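PDB 5HUS: trehalose synthase regulatory protein from Candida albicans, which probably acts as a regulatory subunit of the trehalose synthase complex, with a C-terminal domain of the trehalose-phosphatase family in the HAD clan. Local coordinates for residues F151-S156 with E162-T167; E170-I175 with N191-Q196. All blocks are in the same frame, centred on the assembly; numbering follows the deposited sequence.

Interaction 1: F151-S156 with E162-T167; sequences FHAGKS and ERSLDT
S156 OG is gripped from two directions. S164 OG donates to it across the contact, 3.1 Å between the two oxygens. S156 OG in turn donates to A153 O at 2.7 Å, so two hydroxyls and a carbonyl form a short relay. The S164 hydroxyl is turned trans to its own backbone N (chi1 -174°), which sends it out from the helix toward S156. A153 O also accepts from the backbone, with S156 N 3.1 Å from A153 O. Both donors come to this carbonyl from the same face of its plane.

The backbone bond closes a type II' beta turn, A153 to S156. G154 takes the second position, where the positive phi (55°) suits a glycine. The turn leads out of strand 149-152 into the short helix 156-159, and helix 161-179 follows, so the contact folds this connection back onto the first turns of helix 161-179. Packing is tight beside the relay: A153 CB lies 3.2 Å from S164 OG.

One turn further on, T167 meets the rim of the F151 ring. Its methyl CG2 approaches the ring edge, near the ring plane, 4.4 Å from F151 CE2. The T167 hydroxyl is engaged within the helix, with OG1 3.0 Å from R163 O. T167 N and OG1 reach that carbonyl from opposite faces. V130, K133 and V134 of helix 116-136 also touch F151.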
ATOM      1  N   PHE A 151       3.374   6.517 -15.502  1.00 21.70           N
ATOM      2  CA  PHE A 151       3.652   7.512 -16.529  1.00 21.95           C
ATOM      3  C   PHE A 151       3.926   8.842 -15.832  1.00 25.08           C
ATOM      4  O   PHE A 151       3.011   9.468 -15.310  1.00 25.34           O
ATOM      5  CB  PHE A 151       2.464   7.617 -17.494  1.00 26.17           C
ATOM      6  CG  PHE A 151       2.654   8.600 -18.621  1.00 30.10           C
ATOM      7  CD1 PHE A 151       3.917   8.934 -19.079  1.00 29.75           C
ATOM      8  CD2 PHE A 151       1.553   9.184 -19.231  1.00 36.52           C
ATOM      9  CE1 PHE A 151       4.077   9.838 -20.117  1.00 32.59           C
ATOM     10  CE2 PHE A 151       1.709  10.087 -20.267  1.00 35.30           C
ATOM     11  CZ  PHE A 151       2.973  10.414 -20.708  1.00 31.38           C
ATOM     12  N   HIS A 152       5.188   9.262 -15.815  1.00 22.91           N
ATOM     13  CA  HIS A 152       5.586  10.479 -15.112  1.00 27.84           C
ATOM     14  C   HIS A 152       5.576  11.699 -16.030  1.00 23.09           C
ATOM     15  O   HIS A 152       6.144  11.666 -17.117  1.00 27.32           O
ATOM     16  CB  HIS A 152       6.986  10.332 -14.516  1.00 27.91           C
ATOM     17  CG  HIS A 152       7.106   9.263 -13.472  1.00 27.59           C
ATOM     18  ND1 HIS A 152       7.070   9.541 -12.124  1.00 25.52           N
ATOM     19  CD2 HIS A 152       7.303   7.928 -13.578  1.00 25.04           C
ATOM     20  CE1 HIS A 152       7.224   8.419 -11.442  1.00 27.88           C
ATOM     21  NE2 HIS A 152       7.370   7.427 -12.300  1.00 19.88           N
ATOM     22  N   ALA A 153       4.949  12.779 -15.578  1.00 26.64           N
ATOM     23  CA  ALA A 153       4.939  14.021 -16.341  1.00 29.09           C
ATOM     24  C   ALA A 153       6.354  14.579 -16.469  1.00 26.43           C
ATOM     25  O   ALA A 153       6.713  15.146 -17.498  1.00 24.74           O
ATOM     26  CB  ALA A 153       4.024  15.041 -15.687  1.00 34.52           C
ATOM     27  N   GLY A 154       7.149  14.404 -15.417  1.00 28.18           N
ATOM     28  CA  GLY A 154       8.518  14.883 -15.412  1.00 27.97           C
ATOM     29  C   GLY A 154       8.579  16.363 -15.731  1.00 31.16           C
ATOM     30  O   GLY A 154       7.812  17.155 -15.182  1.00 33.60           O
ATOM     31  N   LYS A 155       9.467  16.725 -16.649  1.00 35.35           N
ATOM     32  CA  LYS A 155       9.703  18.126 -16.983  1.00 34.88           C
ATOM     33  C   LYS A 155       8.579  18.721 -17.828  1.00 38.13           C
ATOM     34  O   LYS A 155       8.452  19.942 -17.920  1.00 42.18           O
ATOM     35  CB  LYS A 155      11.041  18.277 -17.713  1.00 31.92           C
ATOM     36  CG  LYS A 155      11.560  19.713 -17.766  1.00 37.82           C
ATOM     37  CD  LYS A 155      12.806  19.823 -18.631  1.00 45.26           C
ATOM     38  CE  LYS A 155      13.146  21.280 -18.923  1.00 39.83           C
ATOM     39  NZ  LYS A 155      14.068  21.413 -20.084  1.00 55.37           N
ATOM     40  N   SER A 156       7.761  17.869 -18.440  1.00 30.14           N
ATOM     41  CA  SER A 156       6.655  18.356 -19.263  1.00 29.81           C
ATOM     42  C   SER A 156       5.678  19.163 -18.417  1.00 35.01           C
ATOM     43  O   SER A 156       4.979  20.041 -18.926  1.00 37.46           O
ATOM     44  CB  SER A 156       5.924  17.197 -19.948  1.00 40.05           C
ATOM     45  OG  SER A 156       5.041  16.540 -19.054  1.00 35.18           O
ATOM     46  N   GLU A 162      -0.618  22.622 -18.356  1.00 38.20           N
ATOM     47  CA  GLU A 162      -1.911  22.368 -18.985  1.00 37.93           C
ATOM     48  C   GLU A 162      -1.825  21.243 -20.013  1.00 36.53           C
ATOM     49  O   GLU A 162      -2.665  20.345 -20.033  1.00 40.79           O
ATOM     50  CB  GLU A 162      -2.439  23.643 -19.647  1.00 47.30           C
ATOM     51  CG  GLU A 162      -3.849  24.021 -19.224  1.00 58.23           C
ATOM     52  CD  GLU A 162      -3.970  24.234 -17.729  1.00 66.19           C
ATOM     53  OE1 GLU A 162      -3.286  25.136 -17.196  1.00 60.21           O
ATOM     54  OE2 GLU A 162      -4.747  23.498 -17.084  1.00 53.90           O
ATOM     55  N   ARG A 163      -0.810  21.299 -20.868  1.00 39.59           N
ATOM     56  CA  ARG A 163      -0.596  20.255 -21.865  1.00 43.10           C
ATOM     57  C   ARG A 163      -0.307  18.919 -21.190  1.00 40.87           C
ATOM     58  O   ARG A 163      -0.799  17.873 -21.618  1.00 40.69           O
ATOM     59  CB  ARG A 163       0.553  20.625 -22.801  1.00 39.06           C
ATOM     60  CG  ARG A 163       0.888  19.543 -23.811  1.00 37.87           C
ATOM     61  CD  ARG A 163       2.173  19.847 -24.558  1.00 44.94           C
ATOM     62  NE  ARG A 163       2.498  18.793 -25.513  1.00 42.00           N
ATOM     63  CZ  ARG A 163       3.554  18.811 -26.320  1.00 57.88           C
ATOM     64  NH1 ARG A 163       4.399  19.835 -26.288  1.00 56.76           N
ATOM     65  NH2 ARG A 163       3.768  17.805 -27.158  1.00 51.30           N
ATOM     66  N   SER A 164       0.494  18.970 -20.131  1.00 39.90           N
ATOM     67  CA  SER A 164       0.855  17.777 -19.378  1.00 39.43           C
ATOM     68  C   SER A 164      -0.381  17.106 -18.786  1.00 36.05           C
ATOM     69  O   SER A 164      -0.624  15.922 -19.027  1.00 37.61           O
ATOM     70  CB  SER A 164       1.849  18.130 -18.273  1.00 38.51           C
ATOM     71  OG  SER A 164       2.316  16.966 -17.615  1.00 35.34           O
ATOM     72  N   LEU A 165      -1.160  17.867 -18.019  1.00 33.83           N
ATOM     73  CA  LEU A 165      -2.385  17.350 -17.408  1.00 31.24           C
ATOM     74  C   LEU A 165      -3.368  16.833 -18.451  1.00 41.30           C
ATOM     75  O   LEU A 165      -4.040  15.819 -18.237  1.00 30.02           O
ATOM     76  CB  LEU A 165      -3.061  18.430 -16.561  1.00 34.67           C
ATOM     77  CG  LEU A 165      -2.381  18.791 -15.241  1.00 42.16           C
ATOM     78  CD1 LEU A 165      -3.030  20.024 -14.644  1.00 45.96           C
ATOM     79  CD2 LEU A 165      -2.451  17.623 -14.271  1.00 41.02           C
ATOM     80  N   ASP A 166      -3.454  17.542 -19.574  1.00 38.07           N
ATOM     81  CA  ASP A 166      -4.318  17.134 -20.672  1.00 38.38           C
ATOM     82  C   ASP A 166      -3.889  15.772 -21.208  1.00 39.59           C
ATOM     83  O   ASP A 166      -4.718  14.881 -21.404  1.00 36.26           O
ATOM     84  CB  ASP A 166      -4.298  18.179 -21.792  1.00 36.23           C
ATOM     85  CG  ASP A 166      -5.123  19.414 -21.459  1.00 59.98           C
ATOM     86  OD1 ASP A 166      -5.498  19.588 -20.279  1.00 55.04           O
ATOM     87  OD2 ASP A 166      -5.388  20.218 -22.378  1.00 60.75           O
ATOM     88  N   THR A 167      -2.587  15.615 -21.432  1.00 34.18           N
ATOM     89  CA  THR A 167      -2.048  14.368 -21.962  1.00 34.17           C
ATOM     90  C   THR A 167      -2.237  13.216 -20.978  1.00 32.99           C
ATOM     91  O   THR A 167      -2.573  12.099 -21.377  1.00 31.82           O
ATOM     92  CB  THR A 167      -0.557  14.504 -22.315  1.00 35.87           C
ATOM     93  OG1 THR A 167      -0.403  15.490 -23.341  1.00 41.02           O
ATOM     94  CG2 THR A 167       0.003  13.181 -22.817  1.00 30.32           C
TER

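Interaction 2: E170-I175 with N191-Q196; sequences ETIQHI and NSVIVQ
I172 and V193 meet through aliphatic carbons. The CG1 methylene of I172 sits against both valine methyls, 3.8 Å from V193 CG1 and 3.9 Å from V193 CG2. I175 and V195 form the second pair, about one helical turn along. Here the tip does most of the touching: I175 CD1 is 3.7 Å from V195 CG2. A looser contact runs between the branch methyls, I175 CG2 and V195 CG1, at 4.1 Å. The I175 chain is extended at its second torsion (chi2 167°), which carries CD1 out to the strand.

V193 and V195 point toward the helix, whereas I194 between them points away and packs on Y76. This is the usual alternation of a strand with one face under a helix. The strand belongs to a four-stranded antiparallel sheet, covered on this face by helices 161-179 and 116-136. Apart from the short helix 156-159, the unit runs helix, strand, strand twice, consistent with the cap module of trehalose-phosphatase-type HAD proteins.

Further neighbours complete the layer. L188 touches I172, A186 touches V193, and V184 touches V195. From helix 116-136, L129 reaches I175 and I126 reaches V195. Polar bonds also join the two helices: K133 NZ makes a salt bridge with E170 OE1 and a hydrogen bond with H174 ND1.

No hydrogen bond crosses between 170-175 and 191-196. Their direct contact is apolar, so it depends on the fit of the methyl and methylene groups rather than on bond direction.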
ATOM      1  N   GLU A 170      -5.876  12.262 -20.934  1.00 29.13           N
ATOM      2  CA  GLU A 170      -6.152  11.552 -22.176  1.00 33.05           C
ATOM      3  C   GLU A 170      -5.691  10.100 -22.067  1.00 32.72           C
ATOM      4  O   GLU A 170      -6.380   9.175 -22.506  1.00 30.98           O
ATOM      5  CB  GLU A 170      -5.454  12.258 -23.344  1.00 31.19           C
ATOM      6  CG  GLU A 170      -5.838  11.763 -24.717  1.00 32.41           C
ATOM      7  CD  GLU A 170      -5.081  10.516 -25.130  1.00 35.82           C
ATOM      8  OE1 GLU A 170      -3.875  10.415 -24.814  1.00 38.60           O
ATOM      9  OE2 GLU A 170      -5.699   9.634 -25.766  1.00 43.38           O
ATOM     10  N   THR A 171      -4.519   9.922 -21.467  1.00 28.94           N
ATOM     11  CA  THR A 171      -3.911   8.611 -21.284  1.00 26.70           C
ATOM     12  C   THR A 171      -4.718   7.741 -20.330  1.00 23.06           C
ATOM     13  O   THR A 171      -4.887   6.539 -20.556  1.00 26.80           O
ATOM     14  CB  THR A 171      -2.469   8.755 -20.766  1.00 29.41           C
ATOM     15  OG1 THR A 171      -1.697   9.494 -21.724  1.00 31.50           O
ATOM     16  CG2 THR A 171      -1.830   7.393 -20.550  1.00 26.89           C
ATOM     17  N   ILE A 172      -5.223   8.351 -19.262  1.00 24.85           N
ATOM     18  CA  ILE A 172      -6.111   7.656 -18.337  1.00 22.22           C
ATOM     19  C   ILE A 172      -7.352   7.106 -19.052  1.00 31.15           C
ATOM     20  O   ILE A 172      -7.735   5.951 -18.845  1.00 25.00           O
ATOM     21  CB  ILE A 172      -6.539   8.584 -17.188  1.00 23.78           C
ATOM     22  CG1 ILE A 172      -5.361   8.806 -16.235  1.00 30.09           C
ATOM     23  CG2 ILE A 172      -7.721   7.995 -16.439  1.00 26.66           C
ATOM     24  CD1 ILE A 172      -5.625   9.839 -15.176  1.00 29.30           C
ATOM     25  N   GLN A 173      -7.971   7.924 -19.901  1.00 32.80           N
ATOM     26  CA  GLN A 173      -9.153   7.484 -20.644  1.00 26.24           C
ATOM     27  C   GLN A 173      -8.810   6.350 -21.604  1.00 26.77           C
ATOM     28  O   GLN A 173      -9.547   5.368 -21.704  1.00 33.19           O
ATOM     29  CB  GLN A 173      -9.785   8.649 -21.413  1.00 27.20           C
ATOM     30  CG  GLN A 173     -10.976   8.231 -22.274  1.00 31.87           C
ATOM     31  CD  GLN A 173     -11.766   9.412 -22.802  1.00 37.64           C
ATOM     32  OE1 GLN A 173     -11.438  10.569 -22.526  1.00 39.04           O
ATOM     33  NE2 GLN A 173     -12.818   9.128 -23.564  1.00 39.40           N
ATOM     34  N   HIS A 174      -7.689   6.499 -22.304  1.00 26.17           N
ATOM     35  CA  HIS A 174      -7.185   5.498 -23.249  1.00 27.27           C
ATOM     36  C   HIS A 174      -6.973   4.144 -22.557  1.00 33.17           C
ATOM     37  O   HIS A 174      -7.525   3.123 -22.978  1.00 26.53           O
ATOM     38  CB  HIS A 174      -5.882   6.011 -23.880  1.00 28.42           C
ATOM     39  CG  HIS A 174      -5.298   5.117 -24.934  1.00 24.89           C
ATOM     40  ND1 HIS A 174      -4.220   5.499 -25.706  1.00 27.12           N
ATOM     41  CD2 HIS A 174      -5.625   3.869 -25.340  1.00 28.72           C
ATOM     42  CE1 HIS A 174      -3.908   4.523 -26.539  1.00 29.65           C
ATOM     43  NE2 HIS A 174      -4.746   3.521 -26.338  1.00 27.48           N
ATOM     44  N   ILE A 175      -6.185   4.142 -21.489  1.00 26.90           N
ATOM     45  CA  ILE A 175      -5.920   2.914 -20.746  1.00 25.25           C
ATOM     46  C   ILE A 175      -7.183   2.306 -20.136  1.00 25.58           C
ATOM     47  O   ILE A 175      -7.388   1.091 -20.199  1.00 26.36           O
ATOM     48  CB  ILE A 175      -4.880   3.164 -19.637  1.00 25.65           C
ATOM     49  CG1 ILE A 175      -3.529   3.495 -20.270  1.00 25.17           C
ATOM     50  CG2 ILE A 175      -4.762   1.955 -18.719  1.00 25.29           C
ATOM     51  CD1 ILE A 175      -2.519   4.063 -19.296  1.00 20.99           C
ATOM     52  N   ASN A 191       1.612  14.042  -9.998  1.00 38.71           N
ATOM     53  CA  ASN A 191       1.918  14.413 -11.370  1.00 39.67           C
ATOM     54  C   ASN A 191       2.297  13.189 -12.183  1.00 36.82           C
ATOM     55  O   ASN A 191       3.239  13.218 -12.976  1.00 30.00           O
ATOM     56  CB  ASN A 191       3.042  15.447 -11.403  1.00 46.31           C
ATOM     57  CG  ASN A 191       2.750  16.647 -10.526  1.00 59.70           C
ATOM     58  OD1 ASN A 191       1.626  17.151 -10.497  1.00 58.14           O
ATOM     59  ND2 ASN A 191       3.760  17.105  -9.794  1.00 58.44           N
ATOM     60  N   SER A 192       1.554  12.108 -11.977  1.00 34.73           N
ATOM     61  CA  SER A 192       1.802  10.878 -12.709  1.00 28.28           C
ATOM     62  C   SER A 192       0.530  10.060 -12.872  1.00 29.00           C
ATOM     63  O   SER A 192      -0.442  10.238 -12.144  1.00 33.05           O
ATOM     64  CB  SER A 192       2.869  10.036 -12.006  1.00 25.67           C
ATOM     65  OG  SER A 192       2.369   9.490 -10.797  1.00 31.52           O
ATOM     66  N   VAL A 193       0.550   9.169 -13.851  1.00 25.47           N
ATOM     67  CA  VAL A 193      -0.516   8.194 -14.024  1.00 26.08           C
ATOM     68  C   VAL A 193      -0.004   6.833 -13.578  1.00 26.14           C
ATOM     69  O   VAL A 193       1.012   6.366 -14.086  1.00 26.99           O
ATOM     70  CB  VAL A 193      -0.984   8.118 -15.489  1.00 28.30           C
ATOM     71  CG1 VAL A 193      -2.055   7.038 -15.658  1.00 22.15           C
ATOM     72  CG2 VAL A 193      -1.498   9.471 -15.957  1.00 27.07           C
ATOM     73  N   ILE A 194      -0.684   6.203 -12.624  1.00 25.59           N
ATOM     74  CA  ILE A 194      -0.300   4.851 -12.233  1.00 21.02           C
ATOM     75  C   ILE A 194      -1.317   3.833 -12.737  1.00 22.81           C
ATOM     76  O   ILE A 194      -2.529   4.020 -12.600  1.00 20.26           O
ATOM     77  CB  ILE A 194      -0.133   4.702 -10.705  1.00 22.45           C
ATOM     78  CG1 ILE A 194       0.264   3.263 -10.362  1.00 29.59           C
ATOM     79  CG2 ILE A 194      -1.393   5.119  -9.959  1.00 30.85           C
ATOM     80  CD1 ILE A 194       0.333   2.983  -8.888  1.00 48.65           C
ATOM     81  N   VAL A 195      -0.801   2.771 -13.345  1.00 17.86           N
ATOM     82  CA  VAL A 195      -1.631   1.690 -13.871  1.00 18.40           C
ATOM     83  C   VAL A 195      -1.466   0.466 -12.970  1.00 18.98           C
ATOM     84  O   VAL A 195      -0.340  -0.019 -12.779  1.00 20.17           O
ATOM     85  CB  VAL A 195      -1.249   1.345 -15.339  1.00 20.29           C
ATOM     86  CG1 VAL A 195      -2.230   0.323 -15.929  1.00 19.25           C
ATOM     87  CG2 VAL A 195      -1.205   2.606 -16.184  1.00 22.37           C
ATOM     88  N   GLN A 196      -2.566  -0.003 -12.380  1.00 18.44           N
ATOM     89  CA  GLN A 196      -2.496  -1.174 -11.511  1.00 20.95           C
ATOM     90  C   GLN A 196      -3.772  -2.003 -11.531  1.00 17.97           C
ATOM     91  O   GLN A 196      -4.830  -1.549 -11.996  1.00 20.47           O
ATOM     92  CB  GLN A 196      -2.171  -0.765 -10.055  1.00 21.33           C
ATOM     93  CG  GLN A 196      -3.298  -0.066  -9.366  1.00 24.09           C
ATOM     94  CD  GLN A 196      -3.045   0.130  -7.874  1.00 35.86           C
ATOM     95  OE1 GLN A 196      -3.975   0.204  -7.074  1.00 53.25           O
ATOM     96  NE2 GLN A 196      -1.788   0.228  -7.504  1.00 33.93           N
TER

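Interactions 1 and 2 use successive parts of one helix, 161-179, against the end of strand 149-152 with its following turn, and against the neighbouring strand 192-197. Their centres are about 11 Å apart. The strands are joined directly by probable backbone hydrogen bonds: F151 N lies 2.8 Å from V193 O, and A153 N lies 3.1 Å from N191 O. On the helix side, F151 CE2 packs 3.8 Å from T171 OG1, and that hydroxyl is hydrogen-bonded to T167 O. Interaction 1 is polar at the turn end, while interaction 2 is apolar. Their centres lie about 24 and 18 Å, respectively, from the chain's centre, within the helix-covered sheet module rather than the larger mixed sheet.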